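Local coordinates for protein Na-K-Cl cotransporter (Methanosarcina acetivorans, PDB 3G40) that probably carries chloride together with cations across the membrane, as a member of the SLC12A family, this chain being its C-terminal cytoplasmic domain, at residues His248-Asp253 with Cys272-Asp277; Asn213-Leu218 with Met229-Glu234; Val27-Glu32 with Asp60-Leu65; Gly153-Ile158 with Ser190-Ser195. One frame throughout, in Å; residues are numbered along the deposited sequence.

Contact 1: His248-Asp253 with Cys272-Asp277; sequences HIFSLD and CIFALD
His248 to Ser251 and Cys272 to Ala275 pair in register as neighbouring parallel strands, their short axes 4.5 Å apart and turned 27° from each other. Four backbone hydrogen bonds tie them: Ile273 N to His248 O, Phe250 N to Ile273 O, Ala275 N to Phe250 O and Leu252 N to Ala275 O. The last is made by a residue already in loop.

On one face, Phe250 and Phe274 lie side by side and point the same way. Their rings are nearly parallel, with planes 15° apart, but are slid so far that they barely overlap, the centroids being 5.3 Å apart. Phe250 CB meets Phe274 CD2, and Phe250 CD1 meets Phe274 CE2, both at 3.6 Å. Cys272 SG comes to the edge of the Phe250 ring, 3.8 Å from CE1, as a sulfur-aromatic contact. Past the end of the strand, Leu252 crosses Phe274 at about a right angle, CB to CB 3.8 Å, and Leu276 CD1 lies 3.3 Å from Leu252 O.

The two strands and helix 258-268 form a beta-alpha-beta crossover, and that helix packs on Phe274 and Cys272. Trp161, from the adjoining strand, stacks on Phe250 and is hydrogen-bonded through NE1 to His248 ND1.

The other face carries Ile249 and Ile273, which meet through CG1 and CG2 at 3.6 Å. Because Ile273 CG1 is anti to the backbone N (chi1 -167°), its longer branch leads off while CG2 does the touching. Helix 179-192 covers Ile249.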
loop_
_atom_site.group_PDB
_atom_site.type_symbol
_atom_site.label_atom_id
_atom_site.label_comp_id
_atom_site.label_asym_id
_atom_site.label_seq_id
_atom_site.Cartn_x
_atom_site.Cartn_y
_atom_site.Cartn_z
ATOM N N HIS A 248 2.463 -0.055 -14.286
ATOM C CA HIS A 248 2.997 0.160 -15.627
ATOM C C HIS A 248 4.466 0.567 -15.513
ATOM O O HIS A 248 4.795 1.519 -14.800
ATOM C CB HIS A 248 2.235 1.289 -16.303
ATOM C CG HIS A 248 0.782 0.998 -16.500
ATOM N ND1 HIS A 248 0.293 0.417 -17.651
ATOM C CD2 HIS A 248 -0.290 1.204 -15.699
ATOM C CE1 HIS A 248 -1.016 0.279 -17.549
ATOM N NE2 HIS A 248 -1.397 0.753 -16.375
ATOM N N ILE A 249 5.338 -0.162 -16.205
ATOM C CA ILE A 249 6.760 0.182 -16.290
ATOM C C ILE A 249 7.049 0.805 -17.648
ATOM O O ILE A 249 6.729 0.216 -18.693
ATOM C CB ILE A 249 7.644 -1.075 -16.094
ATOM C CG1 ILE A 249 7.320 -1.736 -14.741
ATOM C CG2 ILE A 249 9.139 -0.722 -16.221
ATOM C CD1 ILE A 249 7.903 -3.110 -14.577
ATOM N N PHE A 250 7.609 2.012 -17.633
ATOM C CA PHE A 250 8.013 2.712 -18.849
ATOM C C PHE A 250 9.516 2.950 -18.814
ATOM O O PHE A 250 10.138 2.873 -17.755
ATOM C CB PHE A 250 7.320 4.077 -18.938
ATOM C CG PHE A 250 5.822 3.996 -19.071
ATOM C CD1 PHE A 250 5.010 3.997 -17.946
ATOM C CD2 PHE A 250 5.228 3.941 -20.322
ATOM C CE1 PHE A 250 3.624 3.926 -18.069
ATOM C CE2 PHE A 250 3.836 3.868 -20.452
ATOM C CZ PHE A 250 3.043 3.855 -19.323
ATOM N N SER A 251 10.102 3.252 -19.966
ATOM C CA SER A 251 11.447 3.811 -19.974
ATOM C C SER A 251 11.355 5.299 -19.651
ATOM O O SER A 251 10.362 5.948 -19.986
ATOM C CB SER A 251 12.116 3.578 -21.328
ATOM O OG SER A 251 12.389 2.199 -21.476
ATOM N N LEU A 252 12.368 5.819 -18.959
ATOM C CA LEU A 252 12.467 7.238 -18.623
ATOM C C LEU A 252 13.451 7.922 -19.576
ATOM O O LEU A 252 14.615 7.515 -19.678
ATOM C CB LEU A 252 12.944 7.407 -17.158
ATOM C CG LEU A 252 13.206 8.812 -16.614
ATOM C CD1 LEU A 252 11.953 9.659 -16.705
ATOM C CD2 LEU A 252 13.686 8.723 -15.152
ATOM N N ASP A 253 12.981 8.948 -20.280
ATOM C CA ASP A 253 13.825 9.726 -21.189
ATOM C C ASP A 253 14.919 10.403 -20.372
ATOM O O ASP A 253 14.640 10.919 -19.292
ATOM C CB ASP A 253 12.963 10.775 -21.904
ATOM C CG ASP A 253 13.723 11.559 -22.971
ATOM O OD1 ASP A 253 14.961 11.684 -22.882
ATOM O OD2 ASP A 253 13.061 12.075 -23.897
ATOM N N CYS A 272 2.763 3.945 -11.826
ATOM C CA CYS A 272 3.716 3.904 -12.920
ATOM C C CYS A 272 5.127 4.042 -12.380
ATOM O O CYS A 272 5.365 4.774 -11.419
ATOM C CB CYS A 272 3.433 5.045 -13.897
ATOM S SG CYS A 272 1.864 4.875 -14.790
ATOM N N ILE A 273 6.067 3.332 -12.989
ATOM C CA ILE A 273 7.468 3.534 -12.667
ATOM C C ILE A 273 8.231 3.740 -13.971
ATOM O O ILE A 273 7.911 3.116 -14.990
ATOM C CB ILE A 273 8.040 2.382 -11.786
ATOM C CG1 ILE A 273 9.406 2.761 -11.189
ATOM C CG2 ILE A 273 8.094 1.072 -12.558
ATOM C CD1 ILE A 273 9.836 1.866 -10.016
ATOM N N PHE A 274 9.189 4.664 -13.951
ATOM C CA PHE A 274 9.921 5.070 -15.148
ATOM C C PHE A 274 11.400 4.803 -14.947
ATOM O O PHE A 274 11.998 5.259 -13.969
ATOM C CB PHE A 274 9.672 6.551 -15.448
ATOM C CG PHE A 274 8.218 6.892 -15.579
ATOM C CD1 PHE A 274 7.446 7.112 -14.451
ATOM C CD2 PHE A 274 7.612 6.955 -16.836
ATOM C CE1 PHE A 274 6.091 7.403 -14.566
ATOM C CE2 PHE A 274 6.265 7.251 -16.962
ATOM C CZ PHE A 274 5.501 7.474 -15.832
ATOM N N ALA A 275 11.979 4.040 -15.865
ATOM C CA ALA A 275 13.334 3.550 -15.702
ATOM C C ALA A 275 14.304 4.077 -16.762
ATOM O O ALA A 275 14.116 3.849 -17.964
ATOM C CB ALA A 275 13.334 2.031 -15.685
ATOM N N LEU A 276 15.348 4.776 -16.306
ATOM C CA LEU A 276 16.404 5.270 -17.187
ATOM C C LEU A 276 17.651 4.433 -16.963
ATOM O O LEU A 276 18.104 4.279 -15.828
ATOM C CB LEU A 276 16.698 6.747 -16.903
ATOM C CG LEU A 276 17.928 7.391 -17.546
ATOM C CD1 LEU A 276 17.824 7.440 -19.065
ATOM C CD2 LEU A 276 18.117 8.791 -16.980
ATOM N N ASP A 277 18.198 3.889 -18.045
ATOM C CA ASP A 277 19.399 3.060 -17.983
ATOM C C ASP A 277 20.644 3.875 -17.637
ATOM O O ASP A 277 20.718 5.068 -17.925
ATOM C CB ASP A 277 19.663 2.410 -19.338
ATOM C CG ASP A 277 18.700 1.293 -19.651
ATOM O OD1 ASP A 277 17.820 0.990 -18.817
ATOM O OD2 ASP A 277 18.843 0.715 -20.737
#

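Contact 2: Asn213-Leu218 with Met229-Glu234; sequences NFLQSL and MQVLRE
Met229 lays its thioether along the flank of the helix segment 213-218, with Leu215 and Gln216 as its partners. A bend at chi2 (-57°) turns SD and the methyl toward the helix. SD settles 3.7 Å from Leu215 CB, while CE comes to 3.4 Å from the backbone oxygen Leu215 O.

Gln216 crosses the methionine at a slant, its own chain folded at chi2 (-76°). This lets the amide carbon CD pass 4.0 Å from Met229 CG and puts OE1 3.8 Å from Met229 CE, so an exposed polar group covers the outer side of the thioether by van der Waals contact alone. Leu215 CD1 makes a looser approach to Val231 CG2, at 4.5 Å. No hydrogen bond links the segments. An alanine in place of Met229 removes CG, SD and CE and would probably open a gap against Leu215 CB and leave the Gln216 amide without its apolar partner.

Helix 205-222 runs roughly antiparallel to strand 228-232 in the beta-alpha-beta unit that starts with strand 195-201. Strand 228-232 is an outermost strand of the sheet within this chain; its inner neighbour 195-201 supplies Phe198 against Met229 and Thr200 against Leu215.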
loop_
_atom_site.group_PDB
_atom_site.type_symbol
_atom_site.label_atom_id
_atom_site.label_comp_id
_atom_site.label_asym_id
_atom_site.label_seq_id
_atom_site.Cartn_x
_atom_site.Cartn_y
_atom_site.Cartn_z
ATOM N N ASN A 213 7.114 -9.717 -33.439
ATOM C CA ASN A 213 8.154 -10.640 -33.519
ATOM C C ASN A 213 9.259 -10.255 -32.526
ATOM O O ASN A 213 9.756 -11.019 -32.023
ATOM C CB ASN A 213 8.712 -10.816 -34.933
ATOM C CG ASN A 213 7.714 -11.460 -35.923
ATOM O OD1 ASN A 213 6.861 -12.117 -35.647
ATOM N ND2 ASN A 213 7.967 -11.248 -37.027
ATOM N N PHE A 214 9.559 -8.994 -32.417
ATOM C CA PHE A 214 10.550 -8.519 -31.462
ATOM C C PHE A 214 10.164 -8.882 -30.029
ATOM O O PHE A 214 10.982 -9.415 -29.288
ATOM C CB PHE A 214 10.753 -7.014 -31.621
ATOM C CG PHE A 214 11.615 -6.408 -30.562
ATOM C CD1 PHE A 214 12.998 -6.434 -30.675
ATOM C CD2 PHE A 214 11.045 -5.807 -29.457
ATOM C CE1 PHE A 214 13.801 -5.877 -29.685
ATOM C CE2 PHE A 214 11.854 -5.241 -28.456
ATOM C CZ PHE A 214 13.227 -5.278 -28.587
ATOM N N LEU A 215 8.912 -8.619 -29.649
ATOM C CA LEU A 215 8.431 -8.948 -28.306
ATOM C C LEU A 215 8.476 -10.448 -27.999
ATOM O O LEU A 215 8.872 -10.854 -26.903
ATOM C CB LEU A 215 7.017 -8.408 -28.081
ATOM C CG LEU A 215 6.878 -6.887 -28.221
ATOM C CD1 LEU A 215 5.476 -6.437 -27.815
ATOM C CD2 LEU A 215 7.942 -6.158 -27.414
ATOM N N GLN A 216 8.068 -11.272 -28.955
ATOM C CA GLN A 216 8.147 -12.723 -28.767
ATOM C C GLN A 216 9.616 -13.152 -28.601
ATOM O O GLN A 216 9.932 -14.045 -27.811
ATOM C CB GLN A 216 7.499 -13.479 -29.931
ATOM C CG GLN A 216 5.970 -13.320 -30.041
ATOM C CD GLN A 216 5.191 -14.133 -29.018
ATOM O OE1 GLN A 216 5.738 -14.576 -28.008
ATOM N NE2 GLN A 216 3.895 -14.324 -29.274
ATOM N N SER A 217 10.508 -12.522 -29.356
ATOM C CA SER A 217 11.929 -12.867 -29.280
ATOM C C SER A 217 12.543 -12.464 -27.949
ATOM O O SER A 217 13.361 -13.198 -27.381
ATOM C CB SER A 217 12.710 -12.225 -30.425
ATOM O OG SER A 217 12.273 -12.767 -31.653
ATOM N N LEU A 218 12.156 -11.285 -27.478
ATOM C CA LEU A 218 12.623 -10.768 -26.195
ATOM C C LEU A 218 12.214 -11.713 -25.076
ATOM O O LEU A 218 13.039 -12.095 -24.249
ATOM C CB LEU A 218 12.041 -9.377 -25.951
ATOM C CG LEU A 218 12.551 -8.561 -24.772
ATOM C CD1 LEU A 218 14.015 -8.231 -24.995
ATOM C CD2 LEU A 218 11.724 -7.296 -24.639
ATOM N N MET A 229 1.711 -10.440 -25.205
ATOM C CA MET A 229 2.164 -9.338 -26.045
ATOM C C MET A 229 0.977 -8.564 -26.600
ATOM O O MET A 229 0.013 -9.161 -27.082
ATOM C CB MET A 229 2.980 -9.873 -27.229
ATOM C CG MET A 229 3.955 -10.974 -26.875
ATOM S SD MET A 229 5.080 -10.407 -25.583
ATOM C CE MET A 229 6.021 -11.918 -25.348
ATOM N N GLN A 230 1.043 -7.239 -26.534
ATOM C CA GLN A 230 0.073 -6.396 -27.227
ATOM C C GLN A 230 0.796 -5.372 -28.077
ATOM O O GLN A 230 1.646 -4.639 -27.586
ATOM C CB GLN A 230 -0.830 -5.661 -26.239
ATOM C CG GLN A 230 -1.904 -6.514 -25.611
ATOM C CD GLN A 230 -2.929 -5.688 -24.847
ATOM O OE1 GLN A 230 -3.351 -4.621 -25.299
ATOM N NE2 GLN A 230 -3.334 -6.183 -23.681
ATOM N N VAL A 231 0.462 -5.320 -29.357
ATOM C CA VAL A 231 0.944 -4.245 -30.204
ATOM C C VAL A 231 -0.250 -3.343 -30.495
ATOM O O VAL A 231 -1.200 -3.757 -31.170
ATOM C CB VAL A 231 1.551 -4.781 -31.523
ATOM C CG1 VAL A 231 2.002 -3.632 -32.399
ATOM C CG2 VAL A 231 2.720 -5.715 -31.239
ATOM N N LEU A 232 -0.205 -2.119 -29.977
ATOM C CA LEU A 232 -1.336 -1.196 -30.042
ATOM C C LEU A 232 -1.296 -0.303 -31.279
ATOM O O LEU A 232 -0.235 -0.065 -31.869
ATOM C CB LEU A 232 -1.395 -0.319 -28.782
ATOM C CG LEU A 232 -1.577 -1.054 -27.453
ATOM C CD1 LEU A 232 -1.579 -0.070 -26.290
ATOM C CD2 LEU A 232 -2.858 -1.890 -27.464
ATOM N N ARG A 233 -2.470 0.190 -31.659
ATOM C CA ARG A 233 -2.594 1.107 -32.783
ATOM C C ARG A 233 -2.089 2.494 -32.385
ATOM O O ARG A 233 -1.528 3.220 -33.200
ATOM C CB ARG A 233 -4.058 1.189 -33.226
ATOM C CG ARG A 233 -4.286 1.894 -34.547
ATOM C CD ARG A 233 -4.127 0.926 -35.705
ATOM N NE ARG A 233 -4.548 1.510 -36.974
ATOM C CZ ARG A 233 -4.588 0.840 -38.121
ATOM N NH1 ARG A 233 -4.233 -0.438 -38.153
ATOM N NH2 ARG A 233 -4.983 1.447 -39.232
ATOM N N GLU A 234 -2.266 2.853 -31.119
ATOM C CA GLU A 234 -1.941 4.208 -30.679
ATOM C C GLU A 234 -0.905 4.255 -29.561
ATOM O O GLU A 234 -0.822 3.348 -28.733
ATOM C CB GLU A 234 -3.208 4.938 -30.227
ATOM C CG GLU A 234 -4.329 4.922 -31.252
ATOM C CD GLU A 234 -5.681 5.231 -30.637
ATOM O OE1 GLU A 234 -5.726 5.943 -29.611
ATOM O OE2 GLU A 234 -6.701 4.757 -31.185
#

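Contact 3: Val27-Glu32 with Asp60-Leu65; sequences VEDPRE and DKENLL
Leu64 places CG anti to its carbonyl carbon (chi1 -65°) and extends beyond it, which carries its methyls to the residues opposite, Pro30 and Val27. CD2 is pressed to 3.4 Å from Pro30 CG, tighter than usual carbon contact, and CD1 lies 3.6 Å from Val27 O. Glu62 CG, anti to the carbonyl carbon (chi1 -52°), lies 3.4 Å from Glu28 O, and CB rests on Pro30 CD; a bend at chi2 then turns the carboxylate toward Asp29.

The bend also brings two acids together: Glu62 OE1 is 4.0 Å from Asp29 OD1, the carboxylate planes 37° apart. The like charges probably disfavour this approach somewhat. Arg31 NH1, 4.6 Å from Glu62 OE1, may offset it by charge alone, since no N-H points at that oxygen. The Glu28 carboxylate is held in a salt bridge with Arg123.

Both segments are helix starts. Asp29 is the N-cap of helix 30-44, its OD1 accepting from Arg31 N at 3.0 Å from above the carboxylate plane. A type I turn from Asp60 to Asn63 leads into helix 64-77, where Asp60 OD1 takes Leu64 N at 2.7 Å and OD2 takes Leu65 N through its syn lone pair. Exchanging Asp29 for an alanine removes the carboxylate and would probably leave the Arg31 amide without its capping partner.

Gln149 of the second subunit packs on Asp29. Val27 ends strand 22-27 and is hydrogen-bonded through its backbone to Leu53 and Leu55, while Leu64 also packs on Ile86 at the end of strand 81-86.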
loop_
_atom_site.group_PDB
_atom_site.type_symbol
_atom_site.label_atom_id
_atom_site.label_comp_id
_atom_site.label_asym_id
_atom_site.label_seq_id
_atom_site.Cartn_x
_atom_site.Cartn_y
_atom_site.Cartn_z
ATOM N N VAL A 27 15.887 10.049 1.492
ATOM C CA VAL A 27 14.768 10.066 2.411
ATOM C C VAL A 27 14.702 11.408 3.134
ATOM O O VAL A 27 15.637 11.785 3.843
ATOM C CB VAL A 27 14.914 8.965 3.460
ATOM C CG1 VAL A 27 13.779 9.045 4.468
ATOM C CG2 VAL A 27 14.962 7.601 2.794
ATOM N N GLU A 28 13.607 12.135 2.947
ATOM C CA GLU A 28 13.371 13.354 3.710
ATOM C C GLU A 28 12.337 13.069 4.789
ATOM O O GLU A 28 12.412 13.586 5.898
ATOM C CB GLU A 28 12.881 14.472 2.790
ATOM C CG GLU A 28 13.824 14.766 1.646
ATOM C CD GLU A 28 13.552 16.110 0.996
ATOM O OE1 GLU A 28 14.179 16.402 -0.042
ATOM O OE2 GLU A 28 12.718 16.875 1.524
ATOM N N ASP A 29 11.390 12.199 4.466
ATOM C CA ASP A 29 10.270 11.911 5.354
ATOM C C ASP A 29 10.184 10.404 5.545
ATOM O O ASP A 29 9.894 9.681 4.590
ATOM C CB ASP A 29 8.969 12.443 4.723
ATOM C CG ASP A 29 7.717 12.057 5.516
ATOM O OD1 ASP A 29 7.854 11.525 6.633
ATOM O OD2 ASP A 29 6.592 12.289 5.016
ATOM N N PRO A 30 10.427 9.926 6.778
ATOM C CA PRO A 30 10.491 8.489 7.058
ATOM C C PRO A 30 9.146 7.793 6.850
ATOM O O PRO A 30 9.124 6.579 6.649
ATOM C CB PRO A 30 10.876 8.432 8.542
ATOM C CG PRO A 30 11.398 9.776 8.858
ATOM C CD PRO A 30 10.676 10.730 7.987
ATOM N N ARG A 31 8.050 8.544 6.929
ATOM C CA ARG A 31 6.720 7.979 6.702
ATOM C C ARG A 31 6.532 7.562 5.243
ATOM O O ARG A 31 5.920 6.530 4.962
ATOM C CB ARG A 31 5.635 8.977 7.102
ATOM C CG ARG A 31 5.657 9.358 8.583
ATOM C CD ARG A 31 4.913 10.665 8.774
ATOM N NE ARG A 31 5.052 11.190 10.125
ATOM C CZ ARG A 31 4.873 12.467 10.442
ATOM N NH1 ARG A 31 4.558 13.345 9.497
ATOM N NH2 ARG A 31 5.015 12.869 11.697
ATOM N N GLU A 32 7.047 8.371 4.319
ATOM C CA GLU A 32 7.050 8.006 2.902
ATOM C C GLU A 32 7.885 6.758 2.694
ATOM O O GLU A 32 7.502 5.853 1.954
ATOM C CB GLU A 32 7.613 9.135 2.037
ATOM C CG GLU A 32 6.630 10.246 1.726
ATOM C CD GLU A 32 5.621 9.880 0.638
ATOM O OE1 GLU A 32 5.735 8.796 0.018
ATOM O OE2 GLU A 32 4.709 10.698 0.400
ATOM N N ASP A 60 16.922 18.206 11.961
ATOM C CA ASP A 60 16.375 16.857 11.842
ATOM C C ASP A 60 15.012 16.785 12.519
ATOM O O ASP A 60 14.849 16.106 13.536
ATOM C CB ASP A 60 17.335 15.841 12.467
ATOM C CG ASP A 60 16.981 14.409 12.119
ATOM O OD1 ASP A 60 16.169 14.205 11.181
ATOM O OD2 ASP A 60 17.521 13.491 12.783
ATOM N N LYS A 61 14.037 17.492 11.952
ATOM C CA LYS A 61 12.699 17.575 12.533
ATOM C C LYS A 61 11.955 16.250 12.423
ATOM O O LYS A 61 11.051 15.968 13.213
ATOM C CB LYS A 61 11.886 18.686 11.861
ATOM C CG LYS A 61 10.681 19.156 12.670
ATOM C CD LYS A 61 11.116 19.828 13.967
ATOM C CE LYS A 61 9.940 20.469 14.696
ATOM N NZ LYS A 61 8.939 19.459 15.138
ATOM N N GLU A 62 12.335 15.446 11.434
ATOM C CA GLU A 62 11.731 14.134 11.224
ATOM C C GLU A 62 12.469 13.084 12.042
ATOM O O GLU A 62 12.139 11.898 12.000
ATOM C CB GLU A 62 11.775 13.762 9.741
ATOM C CG GLU A 62 11.211 14.824 8.810
ATOM C CD GLU A 62 9.707 14.978 8.934
ATOM O OE1 GLU A 62 9.061 14.076 9.510
ATOM O OE2 GLU A 62 9.169 15.998 8.448
ATOM N N ASN A 63 13.465 13.536 12.797
ATOM C CA ASN A 63 14.350 12.647 13.539
ATOM C C ASN A 63 14.770 11.429 12.721
ATOM O O ASN A 63 14.555 10.286 13.121
ATOM C CB ASN A 63 13.721 12.212 14.861
ATOM C CG ASN A 63 14.765 11.913 15.922
ATOM O OD1 ASN A 63 15.968 11.927 15.648
ATOM N ND2 ASN A 63 14.311 11.650 17.145
ATOM N N LEU A 64 15.361 11.687 11.563
ATOM C CA LEU A 64 15.911 10.629 10.737
ATOM C C LEU A 64 16.921 9.789 11.515
ATOM O O LEU A 64 17.066 8.596 11.260
ATOM C CB LEU A 64 16.555 11.225 9.486
ATOM C CG LEU A 64 15.569 11.918 8.542
ATOM C CD1 LEU A 64 16.290 12.508 7.342
ATOM C CD2 LEU A 64 14.513 10.939 8.102
ATOM N N LEU A 65 17.602 10.403 12.485
ATOM C CA LEU A 65 18.644 9.701 13.227
ATOM C C LEU A 65 18.073 8.524 14.003
ATOM O O LEU A 65 18.744 7.506 14.182
ATOM C CB LEU A 65 19.397 10.661 14.172
ATOM C CG LEU A 65 20.814 10.251 14.597
ATOM C CD1 LEU A 65 21.772 10.229 13.403
ATOM C CD2 LEU A 65 21.347 11.183 15.683
#

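Contact 4: Gly153-Ile158 with Ser190-Ser195; sequences GRQNLI and SNWKAS
A beta-alpha-beta crossover of strand 157-161, helix 179-192 and strand 195-201 closes here, where Gln155 and Asn156, just before the first strand, and Ile158 in it meet Trp192, Ala194 and Ser195 at the helix end and the start of the next strand. Arg154, in the same loop, makes a salt bridge with Glu78 of the second subunit. Gln155, extended beyond CG, lies over one face of the Trp192 indole, its amide plane 24° from the ring. CB makes a CH-pi contact 3.8 Å from the centroid of the six-membered ring. OE1 comes above the five-membered part, 3.3 Å from NE1, but the angle is poor for a hydrogen bond; NE1 gives instead to Asp42 OD2 of helix 30-44, which probably helps fix the turn of the indole.

Ile158 CD1 touches both Trp192 CE3 and Ala194 CB, 3.9 Å from each. The methyl of Ala194 also packs on Asn156 O, at 3.5 Å. Two backbone bonds make the parallel bridge of Leu157 with Ser195: Ser195 N to Asn156 O and Ile158 N to Ser195 O, each 2.9 Å. Beside them, Leu157 CD2 rests 3.9 Å from Ser195 CB.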
loop_
_atom_site.group_PDB
_atom_site.type_symbol
_atom_site.label_atom_id
_atom_site.label_comp_id
_atom_site.label_asym_id
_atom_site.label_seq_id
_atom_site.Cartn_x
_atom_site.Cartn_y
_atom_site.Cartn_z
ATOM N N GLY A 153 -2.234 -1.535 -5.813
ATOM C CA GLY A 153 -3.422 -2.340 -6.074
ATOM C C GLY A 153 -3.226 -3.773 -5.627
ATOM O O GLY A 153 -2.718 -4.030 -4.527
ATOM N N ARG A 154 -3.585 -4.717 -6.488
ATOM C CA ARG A 154 -3.459 -6.126 -6.137
ATOM C C ARG A 154 -2.068 -6.697 -6.440
ATOM O O ARG A 154 -1.824 -7.865 -6.181
ATOM C CB ARG A 154 -4.547 -6.963 -6.835
ATOM C CG ARG A 154 -5.972 -6.671 -6.348
ATOM C CD ARG A 154 -7.024 -7.438 -7.190
ATOM N NE ARG A 154 -6.893 -8.889 -7.062
ATOM C CZ ARG A 154 -7.380 -9.764 -7.943
ATOM N NH1 ARG A 154 -8.026 -9.345 -9.025
ATOM N NH2 ARG A 154 -7.223 -11.059 -7.745
ATOM N N GLN A 155 -1.176 -5.882 -7.001
ATOM C CA GLN A 155 0.160 -6.352 -7.407
ATOM C C GLN A 155 0.080 -7.665 -8.188
ATOM O O GLN A 155 0.862 -8.586 -7.955
ATOM C CB GLN A 155 1.078 -6.515 -6.176
ATOM C CG GLN A 155 1.118 -5.270 -5.338
ATOM C CD GLN A 155 2.154 -5.290 -4.186
ATOM O OE1 GLN A 155 2.862 -6.270 -3.964
ATOM N NE2 GLN A 155 2.216 -4.199 -3.452
ATOM N N ASN A 156 -0.862 -7.752 -9.118
ATOM C CA ASN A 156 -1.049 -8.999 -9.853
ATOM C C ASN A 156 -0.881 -8.853 -11.365
ATOM O O ASN A 156 -0.855 -9.849 -12.097
ATOM C CB ASN A 156 -2.400 -9.640 -9.512
ATOM C CG ASN A 156 -3.578 -8.851 -10.043
ATOM O OD1 ASN A 156 -3.486 -7.647 -10.255
ATOM N ND2 ASN A 156 -4.703 -9.531 -10.258
ATOM N N LEU A 157 -0.767 -7.619 -11.837
ATOM C CA LEU A 157 -0.604 -7.386 -13.273
ATOM C C LEU A 157 0.440 -6.311 -13.500
ATOM O O LEU A 157 0.362 -5.234 -12.924
ATOM C CB LEU A 157 -1.945 -6.973 -13.934
ATOM C CG LEU A 157 -3.099 -7.983 -13.830
ATOM C CD1 LEU A 157 -4.446 -7.334 -14.147
ATOM C CD2 LEU A 157 -2.833 -9.185 -14.733
ATOM N N ILE A 158 1.417 -6.612 -14.347
ATOM C CA ILE A 158 2.478 -5.674 -14.690
ATOM C C ILE A 158 2.495 -5.509 -16.206
ATOM O O ILE A 158 2.481 -6.506 -16.926
ATOM C CB ILE A 158 3.870 -6.203 -14.236
ATOM C CG1 ILE A 158 3.884 -6.457 -12.720
ATOM C CG2 ILE A 158 4.969 -5.216 -14.598
ATOM C CD1 ILE A 158 5.071 -7.290 -12.238
ATOM N N SER A 190 8.568 -11.760 -10.672
ATOM C CA SER A 190 8.975 -12.895 -9.870
ATOM C C SER A 190 8.610 -12.706 -8.382
ATOM O O SER A 190 8.062 -13.609 -7.751
ATOM C CB SER A 190 10.482 -13.149 -10.068
ATOM O OG SER A 190 11.042 -13.830 -8.969
ATOM N N ASN A 191 8.888 -11.531 -7.824
ATOM C CA ASN A 191 8.610 -11.303 -6.403
ATOM C C ASN A 191 7.111 -11.160 -6.056
ATOM O O ASN A 191 6.687 -11.580 -4.988
ATOM C CB ASN A 191 9.436 -10.133 -5.865
ATOM C CG ASN A 191 10.886 -10.520 -5.638
ATOM O OD1 ASN A 191 11.196 -11.701 -5.512
ATOM N ND2 ASN A 191 11.778 -9.537 -5.613
ATOM N N TRP A 192 6.322 -10.588 -6.965
ATOM C CA TRP A 192 4.865 -10.480 -6.780
ATOM C C TRP A 192 4.123 -11.734 -7.235
ATOM O O TRP A 192 2.942 -11.919 -6.900
ATOM C CB TRP A 192 4.299 -9.299 -7.577
ATOM C CG TRP A 192 4.684 -7.949 -7.072
ATOM C CD1 TRP A 192 5.424 -7.653 -5.944
ATOM C CD2 TRP A 192 4.324 -6.691 -7.657
ATOM N NE1 TRP A 192 5.550 -6.285 -5.812
ATOM C CE2 TRP A 192 4.881 -5.674 -6.843
ATOM C CE3 TRP A 192 3.587 -6.327 -8.787
ATOM C CZ2 TRP A 192 4.728 -4.320 -7.136
ATOM C CZ3 TRP A 192 3.439 -4.980 -9.084
ATOM C CH2 TRP A 192 4.002 -3.989 -8.250
ATOM N N LYS A 193 4.798 -12.578 -8.014
ATOM C CA LYS A 193 4.128 -13.691 -8.691
ATOM C C LYS A 193 2.943 -13.149 -9.479
ATOM O O LYS A 193 1.840 -13.687 -9.424
ATOM C CB LYS A 193 3.678 -14.759 -7.697
ATOM C CG LYS A 193 4.844 -15.452 -7.008
ATOM C CD LYS A 193 4.396 -16.634 -6.170
ATOM C CE LYS A 193 5.597 -17.383 -5.604
ATOM N NZ LYS A 193 5.201 -18.562 -4.785
ATOM N N ALA A 194 3.206 -12.073 -10.208
ATOM C CA ALA A 194 2.220 -11.374 -11.021
ATOM C C ALA A 194 2.293 -11.830 -12.480
ATOM O O ALA A 194 3.270 -12.458 -12.894
ATOM C CB ALA A 194 2.472 -9.851 -10.932
ATOM N N SER A 195 1.262 -11.505 -13.256
ATOM C CA SER A 195 1.308 -11.714 -14.706
ATOM C C SER A 195 1.955 -10.522 -15.398
ATOM O O SER A 195 1.706 -9.376 -15.033
ATOM C CB SER A 195 -0.103 -11.926 -15.265
ATOM O OG SER A 195 -0.668 -13.070 -14.672
#

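Contact 1 is the buried core of the set, near the centre of the chain, whereas contact 2 lies at the surface and contacts 3 and 4 are partly buried. Contacts 1, 2 and 4 reach the same sheet: contacts 1 and 4 belong to adjacent strands and touch through Ile249 CD1 and Ile158 CG2, 3.6 Å apart. Contact 2 sits at its outer strand. Contact 3 lies across the chain's centre from contact 2, their centres about 43 Å apart. The chemistry follows place: strand pairing and aromatic packing inside, a thioether on a helix at the margin, at contact 3 leucine and proline packing beside helix-start acids, and at contact 4 an amide stacked on an indole beside a short parallel pairing. Contacts 3 and 4 both touch the second subunit.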